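Local coordinates for protein glycerol-3-phosphate dehydrogenase [NAD(+)] (Dunaliella salina, PDB 6IUY) that converts dihydroxyacetone phosphate directly to glycerol, probably by coupling an NAD-dependent glycerol-3-phosphate dehydrogenase to a magnesium-binding phosphatase domain, at residues K122-E127 with A252-Y257; N116-L121 with S144-P149; D30-A35 with A240-R245. All blocks are in the same frame, centred on the assembly; numbering follows the deposited sequence.

From the N terminus, helix 26-33 opens contact 3, whose partner, strand 242-244, comes some 200 residues later and brings the far edge of the phosphatase-type sheet back to the start of the chain. Within that long loop, contact 2 closes a much shorter one, joining helix 114-123 to the end of helix 136-145. Contact 1 starts where helix 114-123 ends, before contact 2 has closed, and is completed at 252-257 only after contact 3, so it crosses both. That last segment runs into the first strand of the dehydrogenase sheet. Contacts 2 and 3 therefore hold the phosphatase-type unit together, while contact 1 ties it to the connection between the two units.

Contact 1. Residues K122-E127 with A252-Y257; sequences KARGVE and AKLKRY
The carbonyl oxygen of K255 takes a hydrogen bond, of doubtful length, from R124 NH1 where the phosphatase-type unit meets the connection to the dehydrogenase, just before the first strand of the Rossmann-type NAD-binding sheet. The two atoms, R124 NH1 and K255 O, are modelled 2.4 Å apart, too short to be taken literally, with an N-H...O angle of 152°. The oxygen lies at the edge of the guanidinium, near its plane. The neighbouring nitrogen, R124 NH2, donates to G287 O, so two backbone carbonyls from different parts of the chain probably limit how the group can rotate.

R124 reaches this place from a helix end. Helix 114-123 finishes in a Schellman motif, with G125 as the C-prime residue at positive phi: V126 N bonds back to L121 O, and G125 N to K122 O at 3.0 Å. R124 is the first residue to leave the helical conformation. Its CG stands between the backbone N and the carbonyl carbon (chi1 74°), and a bend further out, at chi3 (65°), sets the guanidinium against the 252-257 segment.

L254 supplies the apolar side. Its CB comes within 3.9 Å of R124 NH2, and its side chain also packs on W32 of helix 26-33 and on A120 and L121 of helix 114-123, so it touches the arginine and both helices. K255 gives R124 chiefly its backbone; the aliphatic part of its side chain turns elsewhere, to the ring of Y257. Over the guanidinium, L254 CD1 sits 3.8 Å above the plane, offset toward the rim.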
loop_
_atom_site.group_PDB
_atom_site.type_symbol
_atom_site.label_atom_id
_atom_site.label_comp_id
_atom_site.label_asym_id
_atom_site.label_seq_id
_atom_site.Cartn_x
_atom_site.Cartn_y
_atom_site.Cartn_z
ATOM N N LYS A 122 -6.394 -9.740 33.270
ATOM C CA LYS A 122 -6.090 -10.195 31.919
ATOM C C LYS A 122 -7.042 -9.540 30.886
ATOM O O LYS A 122 -6.632 -9.200 29.777
ATOM C CB LYS A 122 -6.142 -11.728 31.860
ATOM C CG LYS A 122 -5.170 -12.382 32.873
ATOM C CD LYS A 122 -4.920 -13.868 32.642
ATOM C CE LYS A 122 -3.890 -14.087 31.551
ATOM N NZ LYS A 122 -3.518 -15.523 31.450
ATOM N N ALA A 123 -8.295 -9.325 31.282
ATOM C CA ALA A 123 -9.308 -8.754 30.402
ATOM C C ALA A 123 -8.966 -7.340 29.963
ATOM O O ALA A 123 -9.412 -6.906 28.900
ATOM C CB ALA A 123 -10.676 -8.769 31.083
ATOM N N ARG A 124 -8.192 -6.611 30.765
ATOM C CA ARG A 124 -7.734 -5.288 30.333
ATOM C C ARG A 124 -6.241 -5.256 29.948
ATOM O O ARG A 124 -5.592 -4.204 30.008
ATOM C CB ARG A 124 -8.013 -4.245 31.417
ATOM C CG ARG A 124 -7.097 -4.315 32.618
ATOM C CD ARG A 124 -7.536 -3.309 33.679
ATOM N NE ARG A 124 -8.846 -3.657 34.218
ATOM C CZ ARG A 124 -9.610 -2.820 34.905
ATOM N NH1 ARG A 124 -9.189 -1.585 35.122
ATOM N NH2 ARG A 124 -10.788 -3.211 35.369
ATOM N N GLY A 125 -5.698 -6.404 29.552
ATOM C CA GLY A 125 -4.337 -6.444 29.043
ATOM C C GLY A 125 -3.206 -6.318 30.051
ATOM O O GLY A 125 -2.054 -6.155 29.663
ATOM N N VAL A 126 -3.508 -6.375 31.343
ATOM C CA VAL A 126 -2.435 -6.471 32.335
ATOM C C VAL A 126 -1.892 -7.902 32.303
ATOM O O VAL A 126 -2.661 -8.850 32.410
ATOM C CB VAL A 126 -2.923 -6.102 33.745
ATOM C CG1 VAL A 126 -1.811 -6.292 34.782
ATOM C CG2 VAL A 126 -3.400 -4.665 33.771
ATOM N N GLU A 127 -0.586 -8.077 32.119
ATOM C CA GLU A 127 -0.040 -9.441 32.144
ATOM C C GLU A 127 0.158 -9.936 33.571
ATOM O O GLU A 127 0.642 -9.208 34.440
ATOM C CB GLU A 127 1.286 -9.547 31.372
ATOM C CG GLU A 127 1.091 -10.086 29.943
ATOM C CD GLU A 127 1.687 -11.467 29.732
ATOM O OE1 GLU A 127 2.916 -11.537 29.549
ATOM O OE2 GLU A 127 0.940 -12.477 29.729
ATOM N N ALA A 252 -11.723 -3.452 43.571
ATOM C CA ALA A 252 -12.485 -2.213 43.595
ATOM C C ALA A 252 -11.609 -0.969 43.469
ATOM O O ALA A 252 -12.119 0.152 43.471
ATOM C CB ALA A 252 -13.318 -2.142 44.871
ATOM N N LYS A 253 -10.297 -1.151 43.381
ATOM C CA LYS A 253 -9.417 -0.012 43.140
ATOM C C LYS A 253 -8.881 -0.061 41.711
ATOM O O LYS A 253 -8.151 0.838 41.279
ATOM C CB LYS A 253 -8.276 0.028 44.159
ATOM C CG LYS A 253 -8.740 0.305 45.595
ATOM C CD LYS A 253 -9.569 1.586 45.667
ATOM C CE LYS A 253 -10.153 1.818 47.058
ATOM N NZ LYS A 253 -11.216 2.865 47.057
ATOM N N LEU A 254 -9.256 -1.111 40.981
ATOM C CA LEU A 254 -8.995 -1.181 39.536
ATOM C C LEU A 254 -9.691 -0.022 38.833
ATOM O O LEU A 254 -10.881 0.225 39.079
ATOM C CB LEU A 254 -9.488 -2.507 38.942
ATOM C CG LEU A 254 -8.674 -3.782 39.167
ATOM C CD1 LEU A 254 -9.373 -4.972 38.543
ATOM C CD2 LEU A 254 -7.290 -3.633 38.585
ATOM N N LYS A 255 -8.974 0.696 37.969
ATOM C CA LYS A 255 -9.610 1.790 37.235
ATOM C C LYS A 255 -10.752 1.261 36.354
ATOM O O LYS A 255 -10.633 0.200 35.719
ATOM C CB LYS A 255 -8.595 2.552 36.381
ATOM C CG LYS A 255 -9.033 3.992 36.086
ATOM C CD LYS A 255 -8.054 4.711 35.174
ATOM C CE LYS A 255 -8.401 6.192 35.010
ATOM N NZ LYS A 255 -7.369 6.941 34.221
ATOM N N ARG A 256 -11.875 1.982 36.358
ATOM C CA ARG A 256 -12.990 1.692 35.456
ATOM C C ARG A 256 -13.249 2.937 34.628
ATOM O O ARG A 256 -13.645 3.979 35.159
ATOM C CB ARG A 256 -14.252 1.288 36.215
ATOM C CG ARG A 256 -15.321 0.722 35.312
ATOM C CD ARG A 256 -16.658 0.558 36.015
ATOM N NE ARG A 256 -16.633 -0.494 37.020
ATOM C CZ ARG A 256 -16.715 -0.278 38.330
ATOM N NH1 ARG A 256 -16.839 0.959 38.800
ATOM N NH2 ARG A 256 -16.679 -1.304 39.173
ATOM N N TYR A 257 -13.015 2.834 33.327
ATOM C CA TYR A 257 -13.040 3.998 32.455
ATOM C C TYR A 257 -14.468 4.432 32.150
ATOM O O TYR A 257 -15.296 3.596 31.795
ATOM C CB TYR A 257 -12.279 3.689 31.163
ATOM C CG TYR A 257 -10.785 3.629 31.352
ATOM C CD1 TYR A 257 -10.165 2.486 31.852
ATOM C CD2 TYR A 257 -9.990 4.718 31.045
ATOM C CE1 TYR A 257 -8.780 2.447 32.038
ATOM C CE2 TYR A 257 -8.616 4.680 31.208
ATOM C CZ TYR A 257 -8.021 3.549 31.710
ATOM O OH TYR A 257 -6.659 3.534 31.880
#

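Contact 2. Residues N116-L121 with S144-P149; sequences NLIAAL and SHLKIP
I118 is the residue of 116-121 that meets L146 and I148, and the rest of this helix spreads to other neighbours. L117 faces inward, against Y247, L250 and M251 of helix 247-251 and against F40 of strand 37-40.

I118 comes next and carries the contact. With CG1 beside the backbone N and anti to the carbonyl carbon (chi1 -74°) and the chain continuing extended (chi2 169°), its CD1 is delivered to the forked end of L146, and the two side chains cross at about a right angle. I118 CD1 lies 4.0 Å from L146 CD2 and 4.1 Å from L146 CG. The third approach, to L146 CD1, is modelled tighter than carbon atoms normally pack, and its exact length is doubtful. The other branch, I118 CG2, lies 4.1 Å from L146 O and touches I148 more loosely, 4.4 Å from I148 CD1.

Further on, A120 packs on L254 and L121 on V38 and F40.

Across the contact, helix 136-145 ends in a Schellman motif with K147 as C-prime at positive phi, and this turn presents L146 and then I148 to the same isoleucine. I118 and I148 both rest on V128 of the strand between the two helices. This is a crossover helix packed against the turn that ends the next one, on one face of the parallel sheet of a HAD-type Rossmannoid fold.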
loop_
_atom_site.group_PDB
_atom_site.type_symbol
_atom_site.label_atom_id
_atom_site.label_comp_id
_atom_site.label_asym_id
_atom_site.label_seq_id
_atom_site.Cartn_x
_atom_site.Cartn_y
_atom_site.Cartn_z
ATOM N N ASN A 116 -11.549 -14.130 40.100
ATOM C CA ASN A 116 -12.183 -12.931 39.555
ATOM C C ASN A 116 -11.190 -11.787 39.354
ATOM O O ASN A 116 -11.300 -11.031 38.395
ATOM C CB ASN A 116 -13.336 -12.444 40.453
ATOM C CG ASN A 116 -14.545 -13.344 40.392
ATOM O OD1 ASN A 116 -14.654 -14.198 39.511
ATOM N ND2 ASN A 116 -15.473 -13.160 41.332
ATOM N N LEU A 117 -10.237 -11.641 40.270
ATOM C CA LEU A 117 -9.252 -10.574 40.151
ATOM C C LEU A 117 -8.295 -10.812 38.982
ATOM O O LEU A 117 -8.007 -9.900 38.202
ATOM C CB LEU A 117 -8.455 -10.433 41.440
ATOM C CG LEU A 117 -7.222 -9.544 41.314
ATOM C CD1 LEU A 117 -7.604 -8.179 40.783
ATOM C CD2 LEU A 117 -6.558 -9.414 42.673
ATOM N N ILE A 118 -7.800 -12.038 38.860
ATOM C CA ILE A 118 -6.839 -12.342 37.817
ATOM C C ILE A 118 -7.520 -12.244 36.439
ATOM O O ILE A 118 -6.939 -11.702 35.498
ATOM C CB ILE A 118 -6.185 -13.732 38.051
ATOM C CG1 ILE A 118 -5.179 -13.627 39.209
ATOM C CG2 ILE A 118 -5.476 -14.222 36.794
ATOM C CD1 ILE A 118 -4.639 -14.959 39.730
ATOM N N ALA A 119 -8.759 -12.729 36.334
ATOM C CA ALA A 119 -9.538 -12.607 35.093
ATOM C C ALA A 119 -9.713 -11.152 34.674
ATOM O O ALA A 119 -9.580 -10.814 33.497
ATOM C CB ALA A 119 -10.891 -13.262 35.247
ATOM N N ALA A 120 -10.016 -10.298 35.646
ATOM C CA ALA A 120 -10.176 -8.880 35.400
ATOM C C ALA A 120 -8.889 -8.264 34.848
ATOM O O ALA A 120 -8.919 -7.492 33.878
ATOM C CB ALA A 120 -10.598 -8.168 36.680
ATOM N N LEU A 121 -7.762 -8.588 35.476
ATOM C CA LEU A 121 -6.478 -8.051 35.038
ATOM C C LEU A 121 -6.211 -8.468 33.584
ATOM O O LEU A 121 -5.872 -7.634 32.747
ATOM C CB LEU A 121 -5.342 -8.511 35.965
ATOM C CG LEU A 121 -5.373 -7.965 37.401
ATOM C CD1 LEU A 121 -4.490 -8.798 38.318
ATOM C CD2 LEU A 121 -4.954 -6.492 37.458
ATOM N N SER A 144 -2.589 -23.184 35.033
ATOM C CA SER A 144 -3.492 -23.677 34.004
ATOM C C SER A 144 -4.937 -23.232 34.256
ATOM O O SER A 144 -5.678 -22.895 33.327
ATOM C CB SER A 144 -3.413 -25.201 33.931
ATOM O OG SER A 144 -4.542 -25.750 33.268
ATOM N N HIS A 145 -5.326 -23.222 35.524
ATOM C CA HIS A 145 -6.695 -22.925 35.903
ATOM C C HIS A 145 -6.979 -21.446 35.776
ATOM O O HIS A 145 -8.085 -21.059 35.412
ATOM C CB HIS A 145 -6.973 -23.392 37.335
ATOM C CG HIS A 145 -8.395 -23.210 37.763
ATOM N ND1 HIS A 145 -9.374 -24.143 37.499
ATOM C CD2 HIS A 145 -9.002 -22.203 38.437
ATOM C CE1 HIS A 145 -10.526 -23.720 37.992
ATOM N NE2 HIS A 145 -10.329 -22.545 38.562
ATOM N N LEU A 146 -5.981 -20.621 36.082
ATOM C CA LEU A 146 -6.140 -19.174 35.998
ATOM C C LEU A 146 -5.872 -18.655 34.583
ATOM O O LEU A 146 -5.831 -17.444 34.354
ATOM C CB LEU A 146 -5.213 -18.474 36.998
ATOM C CG LEU A 146 -5.523 -18.729 38.477
ATOM C CD1 LEU A 146 -4.423 -18.163 39.339
ATOM C CD2 LEU A 146 -6.887 -18.135 38.864
ATOM N N LYS A 147 -5.696 -19.572 33.637
ATOM C CA LYS A 147 -5.379 -19.184 32.263
ATOM C C LYS A 147 -4.017 -18.500 32.181
ATOM O O LYS A 147 -3.782 -17.682 31.289
ATOM C CB LYS A 147 -6.462 -18.248 31.689
ATOM C CG LYS A 147 -7.888 -18.766 31.818
ATOM C CD LYS A 147 -7.955 -20.256 31.483
ATOM C CE LYS A 147 -9.389 -20.786 31.513
ATOM N NZ LYS A 147 -9.419 -22.274 31.350
ATOM N N ILE A 148 -3.126 -18.805 33.120
ATOM C CA ILE A 148 -1.783 -18.252 33.054
ATOM C C ILE A 148 -0.865 -19.268 32.390
ATOM O O ILE A 148 -0.796 -20.425 32.804
ATOM C CB ILE A 148 -1.245 -17.866 34.445
ATOM C CG1 ILE A 148 -2.232 -16.943 35.152
ATOM C CG2 ILE A 148 0.109 -17.186 34.327
ATOM C CD1 ILE A 148 -1.688 -16.341 36.393
ATOM N N PRO A 149 -0.167 -18.843 31.337
ATOM C CA PRO A 149 0.706 -19.761 30.604
ATOM C C PRO A 149 1.941 -20.135 31.422
ATOM O O PRO A 149 2.372 -19.360 32.285
ATOM C CB PRO A 149 1.084 -18.959 29.355
ATOM C CG PRO A 149 0.977 -17.525 29.794
ATOM C CD PRO A 149 -0.165 -17.487 30.764
#

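Contact 3. Residues D30-A35 with A240-R245; sequences DLWQQA and ADWFVR
Both W32 and W242 hold CG anti to the backbone N (chi1 173° and -177°), which throws the two indoles toward each other. They meet in a T-shaped stack between helix 26-33 and an edge strand, 242-244, of the parallel Rossmannoid sheet of the HAD-type unit. In W242 the second torsion is close to zero (3°): CD1 eclipses CA, so CD2 and the six-membered ring point away from the backbone, toward the helix.

That ring comes edge-on to the face of W32. The five-membered ring of W32 and the six-membered ring of W242 have centroids 5.4 Å apart, and their planes are practically perpendicular. One corner, W242 CZ3, does the touching: it sits over the CG-CD1 side of the five-membered ring, 3.9 Å from W32 CG, and 4.1 Å from W32 CB. An aromatic C-H edge thus points at the electron-rich face of the other indole, the usual attraction in such pairs.

Neither ring is left to this pair alone. W32 NE1 donates to L250 O at the end of helix 247-251, which satisfies the buried indole N-H and helps fix the ring's position. W242 packs on I225 of the adjacent strand and on E249 and L250, so the segment around 247-251 touches both indoles. From within the strand, V244 CG1 lies 3.8 Å above one face of W242, offset toward the rim, while the in-plane edge of that same indole meets W32 CD1.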
loop_
_atom_site.group_PDB
_atom_site.type_symbol
_atom_site.label_atom_id
_atom_site.label_comp_id
_atom_site.label_asym_id
_atom_site.label_seq_id
_atom_site.Cartn_x
_atom_site.Cartn_y
_atom_site.Cartn_z
ATOM N N ASP A 30 -1.933 4.645 42.179
ATOM C CA ASP A 30 -1.662 4.941 40.783
ATOM C C ASP A 30 -0.950 3.759 40.108
ATOM O O ASP A 30 -1.337 3.337 39.013
ATOM C CB ASP A 30 -0.824 6.218 40.666
ATOM C CG ASP A 30 -0.873 6.828 39.275
ATOM O OD1 ASP A 30 0.197 7.246 38.776
ATOM O OD2 ASP A 30 -1.978 6.905 38.686
ATOM N N LEU A 31 0.080 3.223 40.770
ATOM C CA LEU A 31 0.851 2.103 40.222
ATOM C C LEU A 31 -0.005 0.856 40.021
ATOM O O LEU A 31 0.200 0.101 39.073
ATOM C CB LEU A 31 2.036 1.763 41.121
ATOM C CG LEU A 31 3.286 2.613 40.957
ATOM C CD1 LEU A 31 4.332 2.186 41.970
ATOM C CD2 LEU A 31 3.832 2.493 39.542
ATOM N N TRP A 32 -0.966 0.650 40.916
ATOM C CA TRP A 32 -1.902 -0.452 40.803
ATOM C C TRP A 32 -2.801 -0.277 39.592
ATOM O O TRP A 32 -3.059 -1.222 38.845
ATOM C CB TRP A 32 -2.753 -0.550 42.058
ATOM C CG TRP A 32 -3.846 -1.552 41.967
ATOM C CD1 TRP A 32 -5.188 -1.309 42.041
ATOM C CD2 TRP A 32 -3.703 -2.965 41.800
ATOM N NE1 TRP A 32 -5.891 -2.490 41.944
ATOM C CE2 TRP A 32 -5.001 -3.521 41.784
ATOM C CE3 TRP A 32 -2.603 -3.819 41.657
ATOM C CZ2 TRP A 32 -5.231 -4.891 41.626
ATOM C CZ3 TRP A 32 -2.835 -5.190 41.506
ATOM C CH2 TRP A 32 -4.137 -5.707 41.495
ATOM N N GLN A 33 -3.283 0.948 39.409
ATOM C CA GLN A 33 -4.216 1.244 38.338
ATOM C C GLN A 33 -3.512 1.305 36.981
ATOM O O GLN A 33 -4.094 0.959 35.945
ATOM C CB GLN A 33 -4.949 2.560 38.636
ATOM C CG GLN A 33 -6.072 2.398 39.656
ATOM C CD GLN A 33 -6.836 3.690 39.923
ATOM O OE1 GLN A 33 -6.424 4.777 39.511
ATOM N NE2 GLN A 33 -7.949 3.571 40.633
ATOM N N GLN A 34 -2.257 1.734 37.005
ATOM C CA GLN A 34 -1.475 1.923 35.794
ATOM C C GLN A 34 -0.541 0.731 35.560
ATOM O O GLN A 34 0.449 0.843 34.843
ATOM C CB GLN A 34 -0.670 3.217 35.899
ATOM C CG GLN A 34 -0.642 4.048 34.642
ATOM C CD GLN A 34 -1.969 4.710 34.372
ATOM O OE1 GLN A 34 -2.709 5.040 35.302
ATOM N NE2 GLN A 34 -2.290 4.900 33.093
ATOM N N ALA A 35 -0.850 -0.400 36.190
ATOM C CA ALA A 35 0.044 -1.553 36.179
ATOM C C ALA A 35 0.149 -2.170 34.798
ATOM O O ALA A 35 -0.838 -2.248 34.070
ATOM C CB ALA A 35 -0.429 -2.605 37.174
ATOM N N ALA A 240 5.238 -3.336 53.632
ATOM C CA ALA A 240 4.437 -3.431 52.415
ATOM C C ALA A 240 3.915 -2.067 51.989
ATOM O O ALA A 240 3.668 -1.188 52.822
ATOM C CB ALA A 240 3.278 -4.395 52.615
ATOM N N ASP A 241 3.736 -1.900 50.682
ATOM C CA ASP A 241 3.229 -0.657 50.117
ATOM C C ASP A 241 1.724 -0.546 50.285
ATOM O O ASP A 241 1.138 0.520 50.086
ATOM C CB ASP A 241 3.590 -0.564 48.635
ATOM C CG ASP A 241 5.011 -0.124 48.410
ATOM O OD1 ASP A 241 5.449 0.817 49.103
ATOM O OD2 ASP A 241 5.687 -0.710 47.538
ATOM N N TRP A 242 1.100 -1.653 50.654
ATOM C CA TRP A 242 -0.347 -1.704 50.742
ATOM C C TRP A 242 -0.717 -3.057 51.336
ATOM O O TRP A 242 -0.299 -4.092 50.831
ATOM C CB TRP A 242 -0.968 -1.489 49.350
ATOM C CG TRP A 242 -2.463 -1.445 49.293
ATOM C CD1 TRP A 242 -3.330 -1.518 50.340
ATOM C CD2 TRP A 242 -3.272 -1.312 48.113
ATOM N NE1 TRP A 242 -4.629 -1.443 49.889
ATOM C CE2 TRP A 242 -4.619 -1.319 48.527
ATOM C CE3 TRP A 242 -2.987 -1.192 46.750
ATOM C CZ2 TRP A 242 -5.678 -1.206 47.627
ATOM C CZ3 TRP A 242 -4.035 -1.088 45.863
ATOM C CH2 TRP A 242 -5.366 -1.089 46.303
ATOM N N PHE A 243 -1.470 -3.050 52.432
ATOM C CA PHE A 243 -1.877 -4.296 53.075
ATOM C C PHE A 243 -3.363 -4.527 52.869
ATOM O O PHE A 243 -4.175 -3.643 53.143
ATOM C CB PHE A 243 -1.545 -4.280 54.577
ATOM C CG PHE A 243 -2.091 -5.462 55.323
ATOM C CD1 PHE A 243 -1.495 -6.707 55.206
ATOM C CD2 PHE A 243 -3.208 -5.336 56.130
ATOM C CE1 PHE A 243 -2.001 -7.805 55.881
ATOM C CE2 PHE A 243 -3.716 -6.428 56.811
ATOM C CZ PHE A 243 -3.113 -7.664 56.687
ATOM N N VAL A 244 -3.719 -5.713 52.385
ATOM C CA VAL A 244 -5.118 -6.017 52.126
ATOM C C VAL A 244 -5.506 -7.371 52.692
ATOM O O VAL A 244 -4.667 -8.263 52.833
ATOM C CB VAL A 244 -5.445 -5.984 50.605
ATOM C CG1 VAL A 244 -4.372 -5.217 49.837
ATOM C CG2 VAL A 244 -5.607 -7.388 50.052
ATOM N N ARG A 245 -6.788 -7.513 53.017
ATOM C CA ARG A 245 -7.309 -8.738 53.617
ATOM C C ARG A 245 -8.211 -9.483 52.641
ATOM O O ARG A 245 -8.287 -10.714 52.655
ATOM C CB ARG A 245 -8.068 -8.423 54.909
ATOM C CG ARG A 245 -7.168 -8.042 56.074
ATOM C CD ARG A 245 -7.953 -7.915 57.370
ATOM N NE ARG A 245 -7.074 -7.839 58.538
ATOM C CZ ARG A 245 -6.536 -6.711 59.004
ATOM N NH1 ARG A 245 -6.783 -5.552 58.395
ATOM N NH2 ARG A 245 -5.745 -6.742 60.074
#